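Local coordinates for paraflagellar rod component (Trypanosoma brucei, PDB 2Q0X), which is of unknown function but adopts the alpha/beta-hydrolase fold and is named a component of the trypanosome paraflagellar rod, at residues H141-D146 with M230-V235; F265-D270 with K277-E282. All coordinates share one frame; numbering follows the deposited sequence.

Interaction 1 of 2, residues H141-D146 with M230-V235; sequences HGVVCD and MLAHNV
His141, Gly142 and Val143 pair in parallel with Met230, Leu231 and Ala232, the two strand axes 4.8 Å apart and inclined by 17°, at the C-terminal ends of strands 135-143 and 227-232. These are neighbouring strands in the central sheet of the alpha/beta-hydrolase fold, and the contact is largely buried. Three backbone bonds set the register: Gly142 N to Met230 O at 2.9 Å, Ala232 N to Gly142 O, and Val144 N to Ala232 O. Each acceptor also receives a CA-H...O contact, from His141, Leu231 and Val143 respectively.

His141, Val143, Met230 and Ala232 share one face of the sheet. The His141 side chain crosses that of Met230 at about a right angle, CD2 lying 3.7 Å from Met230 CB. With CG anti to the backbone N (chi1 -177°), the imidazole reaches along the sheet, so that Met230 O lies over one ring face and NE2 comes to 4.1 Å from Ala232 CB. The polar bond of NE2 goes to Asp267, and His283 meets the same ring with planes about 35° apart. Leu231 points to the other face, where its CD2 meets Val144 CG1 at 4.2 Å, and Trp205 of helix 200-209 touches both residues.

Past the paired residues the two segments stay linked. Val144 CG2 packs 3.5 Å from Ala232 O. A water bridges the gap, donating to Val144 O and accepting from Asn234 N, each at 2.8 Å. His233 ND1 turns back within its own segment to donate to Asn234 O, which lies near the imidazole plane.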
# COMPACT_ATOMS: atom_id res chain seq x y z
N HIS A 141 6.10 -5.30 -18.86
CA HIS A 141 7.43 -5.75 -18.46
C HIS A 141 7.30 -7.05 -17.72
O HIS A 141 6.41 -7.22 -16.88
CB HIS A 141 8.17 -4.71 -17.60
CG HIS A 141 9.56 -5.11 -17.22
ND1 HIS A 141 9.83 -6.01 -16.20
CD2 HIS A 141 10.77 -4.76 -17.73
CE1 HIS A 141 11.13 -6.17 -16.10
NE2 HIS A 141 11.73 -5.43 -17.02
N GLY A 142 8.21 -7.97 -18.04
CA GLY A 142 8.35 -9.18 -17.26
C GLY A 142 9.75 -9.77 -17.27
O GLY A 142 10.51 -9.62 -18.23
N VAL A 143 10.06 -10.44 -16.17
CA VAL A 143 11.25 -11.27 -16.06
C VAL A 143 10.83 -12.69 -16.38
O VAL A 143 9.86 -13.19 -15.85
CB VAL A 143 11.83 -11.25 -14.64
CG1 VAL A 143 13.09 -12.17 -14.57
CG2 VAL A 143 12.11 -9.79 -14.20
N VAL A 144 11.58 -13.33 -17.26
CA VAL A 144 11.25 -14.69 -17.69
C VAL A 144 12.37 -15.65 -17.28
O VAL A 144 13.51 -15.24 -17.11
CB VAL A 144 11.03 -14.75 -19.21
CG1 VAL A 144 9.84 -13.92 -19.58
CG2 VAL A 144 12.29 -14.26 -19.97
N CYS A 145 12.01 -16.93 -17.13
CA CYS A 145 12.97 -18.00 -16.89
C CYS A 145 12.76 -19.15 -17.90
O CYS A 145 11.85 -19.13 -18.71
CB CYS A 145 12.81 -18.50 -15.46
SG CYS A 145 11.21 -19.26 -15.12
N ASP A 146 13.62 -20.16 -17.83
CA ASP A 146 13.46 -21.37 -18.63
C ASP A 146 12.12 -22.03 -18.29
O ASP A 146 11.85 -22.29 -17.14
CB ASP A 146 14.62 -22.34 -18.37
CG ASP A 146 14.68 -23.49 -19.38
OD1 ASP A 146 13.64 -23.94 -19.91
OD2 ASP A 146 15.80 -23.95 -19.65
N MET A 230 8.58 -5.78 -22.77
CA MET A 230 9.89 -5.54 -22.20
C MET A 230 10.29 -6.76 -21.41
O MET A 230 9.73 -7.03 -20.37
CB MET A 230 9.87 -4.30 -21.31
CG MET A 230 9.38 -3.05 -22.02
SD MET A 230 9.20 -1.67 -20.87
CE MET A 230 10.93 -1.24 -20.62
N LEU A 231 11.26 -7.49 -21.93
CA LEU A 231 11.68 -8.76 -21.36
C LEU A 231 13.08 -8.65 -20.72
O LEU A 231 13.98 -8.03 -21.28
CB LEU A 231 11.66 -9.84 -22.44
CG LEU A 231 10.30 -10.04 -23.11
CD1 LEU A 231 10.37 -10.98 -24.28
CD2 LEU A 231 9.29 -10.53 -22.05
N ALA A 232 13.19 -9.23 -19.53
CA ALA A 232 14.44 -9.37 -18.80
C ALA A 232 14.55 -10.80 -18.28
O ALA A 232 13.57 -11.52 -18.23
CB ALA A 232 14.47 -8.39 -17.64
N HIS A 233 15.76 -11.20 -17.91
CA HIS A 233 16.00 -12.50 -17.28
C HIS A 233 17.28 -12.45 -16.48
O HIS A 233 18.14 -11.63 -16.77
CB HIS A 233 16.08 -13.59 -18.35
CG HIS A 233 17.17 -13.37 -19.36
ND1 HIS A 233 18.47 -13.80 -19.17
CD2 HIS A 233 17.14 -12.78 -20.58
CE1 HIS A 233 19.20 -13.47 -20.23
NE2 HIS A 233 18.42 -12.86 -21.10
N ASN A 234 17.40 -13.31 -15.46
CA ASN A 234 18.67 -13.48 -14.73
C ASN A 234 19.77 -13.92 -15.70
O ASN A 234 19.51 -14.64 -16.66
CB ASN A 234 18.54 -14.51 -13.60
CG ASN A 234 19.84 -14.70 -12.82
OD1 ASN A 234 20.53 -15.70 -12.98
ND2 ASN A 234 20.18 -13.73 -11.97
N VAL A 235 20.99 -13.48 -15.42
CA VAL A 235 22.15 -13.74 -16.29
C VAL A 235 22.43 -15.23 -16.55
O VAL A 235 23.05 -15.58 -17.56
CB VAL A 235 23.43 -13.05 -15.69
CG1 VAL A 235 23.77 -13.60 -14.29
CG2 VAL A 235 24.63 -13.19 -16.63
O HOH W 1 15.45 -15.31 -15.05

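Interaction 2 of 2, residues F265-D270 with K277-E282; sequences FNDTCD and KAAESE
Glu282, in the first turn of helix 280-299, reaches back to the loop that follows the last strand of the alpha/beta-hydrolase sheet. Its CB packs 3.7 Å from Phe265 CD2, and the chain runs on extended past CG, sliding by the phenyl ring in the opposite direction. From CD the carboxylate forks onto Asn266. OE1 accepts the backbone N of Asn266 at 2.9 Å through its syn lone pair, nearly straight at 168°, while also lying near Phe265 CA. OE2 faces Asn266 ND2 at 2.5 Å, too short for an ordinary hydrogen bond, so its detail is doubtful; the amide and carboxylate planes are 74° apart.

Farther along, Thr268 and Lys277 form an antiparallel hydrogen-bonded pair in a small two-stranded sheet: Thr268 N to Lys277 O at 2.7 Å and Lys277 N to Thr268 O at 3.1 Å. Between these two contacts sits Asp267. The N-cap residue Ala279 donates its backbone N to Asp267 OD1 at 2.8 Å, from the anti side and 28° out of the carboxylate plane. OD1 is also hydrogen-bonded to His283 NE2, while OD2 of the same carboxylate bonds His141 NE2.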
# COMPACT_ATOMS: atom_id res chain seq x y z
N PHE A 265 16.04 -6.34 -22.06
CA PHE A 265 16.68 -5.36 -21.19
C PHE A 265 17.69 -6.02 -20.26
O PHE A 265 17.46 -7.14 -19.78
CB PHE A 265 15.61 -4.58 -20.41
CG PHE A 265 14.69 -3.82 -21.32
CD1 PHE A 265 13.67 -4.47 -21.99
CD2 PHE A 265 14.92 -2.48 -21.59
CE1 PHE A 265 12.86 -3.79 -22.88
CE2 PHE A 265 14.11 -1.80 -22.48
CZ PHE A 265 13.08 -2.46 -23.12
N ASN A 266 18.79 -5.32 -20.02
CA ASN A 266 19.87 -5.83 -19.19
C ASN A 266 19.61 -5.55 -17.70
O ASN A 266 20.51 -5.17 -16.97
CB ASN A 266 21.22 -5.24 -19.64
CG ASN A 266 21.53 -5.55 -21.10
OD1 ASN A 266 21.64 -6.71 -21.49
ND2 ASN A 266 21.64 -4.51 -21.92
N ASP A 267 18.37 -5.76 -17.27
CA ASP A 267 17.99 -5.66 -15.86
C ASP A 267 18.77 -6.68 -15.05
O ASP A 267 18.99 -7.78 -15.50
CB ASP A 267 16.49 -5.98 -15.70
CG ASP A 267 15.59 -4.95 -16.37
OD1 ASP A 267 16.08 -3.88 -16.78
OD2 ASP A 267 14.39 -5.21 -16.48
N THR A 268 19.19 -6.30 -13.85
CA THR A 268 19.73 -7.28 -12.92
C THR A 268 18.54 -7.92 -12.18
O THR A 268 17.72 -7.22 -11.58
CB THR A 268 20.71 -6.64 -11.95
OG1 THR A 268 21.67 -5.90 -12.70
CG2 THR A 268 21.40 -7.71 -11.09
N CYS A 269 18.43 -9.24 -12.29
CA CYS A 269 17.33 -9.99 -11.71
C CYS A 269 17.86 -11.08 -10.80
O CYS A 269 18.92 -11.64 -11.07
CB CYS A 269 16.48 -10.61 -12.82
SG CYS A 269 15.96 -9.43 -14.10
N ASP A 270 17.15 -11.40 -9.73
CA ASP A 270 17.54 -12.56 -8.93
C ASP A 270 17.01 -13.82 -9.61
O ASP A 270 16.63 -13.77 -10.78
CB ASP A 270 17.10 -12.41 -7.46
CG ASP A 270 15.60 -12.42 -7.26
OD1 ASP A 270 14.87 -12.72 -8.21
OD2 ASP A 270 15.15 -12.13 -6.14
N LYS A 277 17.71 -4.45 -10.19
CA LYS A 277 18.11 -3.16 -10.74
C LYS A 277 17.71 -3.13 -12.20
O LYS A 277 18.12 -3.99 -12.98
CB LYS A 277 19.62 -2.96 -10.58
CG LYS A 277 20.13 -1.54 -10.92
CD LYS A 277 21.65 -1.45 -10.74
CE LYS A 277 22.27 -0.23 -11.43
NZ LYS A 277 23.72 -0.05 -11.11
N ALA A 278 16.88 -2.17 -12.57
CA ALA A 278 16.43 -2.01 -13.93
C ALA A 278 17.59 -1.38 -14.70
O ALA A 278 18.40 -0.63 -14.13
CB ALA A 278 15.21 -1.11 -14.00
N ALA A 279 17.70 -1.73 -15.98
CA ALA A 279 18.58 -0.99 -16.86
C ALA A 279 17.85 0.32 -17.13
O ALA A 279 17.12 0.46 -18.12
CB ALA A 279 18.84 -1.77 -18.13
N GLU A 280 18.04 1.28 -16.22
CA GLU A 280 17.19 2.46 -16.13
C GLU A 280 17.12 3.23 -17.44
O GLU A 280 16.04 3.59 -17.91
CB GLU A 280 17.67 3.36 -14.99
CG GLU A 280 17.52 2.72 -13.60
CD GLU A 280 18.12 3.57 -12.48
OE1 GLU A 280 19.35 3.86 -12.49
OE2 GLU A 280 17.35 3.95 -11.57
N SER A 281 18.28 3.46 -18.03
CA SER A 281 18.39 4.22 -19.27
C SER A 281 17.76 3.49 -20.46
O SER A 281 17.21 4.13 -21.36
CB SER A 281 19.88 4.47 -19.58
OG SER A 281 20.13 5.84 -19.78
N GLU A 282 17.89 2.16 -20.49
CA GLU A 282 17.27 1.33 -21.53
C GLU A 282 15.74 1.40 -21.44
O GLU A 282 15.09 1.62 -22.45
CB GLU A 282 17.72 -0.13 -21.42
CG GLU A 282 19.21 -0.39 -21.73
CD GLU A 282 19.59 -1.86 -21.48
OE1 GLU A 282 18.67 -2.68 -21.23
OE2 GLU A 282 20.80 -2.19 -21.52

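How the interactions relate
Both segments of interaction 1 precede those of interaction 2 in sequence, yet the centres lie about 10 Å apart. Asp267 is one joint: its OD2 probably hydrogen-bonds His141 NE2 at 2.7 Å and packs 3.4 Å from Ala232 CB, tying segment 265-270 to the strand pair. Asn234 ND2 and Cys269 O, 2.6 Å apart, make another probable bond. Phe265 bridges from sheet toward helix 280-299, CE1 lying 3.4 Å from Met230 CB and the side chain touching Ala286. His141, Asp267 and His283 gather near the C-terminal strand ends, where such hydrolases usually keep catalytic residues; no catalytic role is established. A glycerol, probably from crystallisation, hydrogen-bonds Glu280 OE2 and lies about 4 Å from the Ala278 side chain.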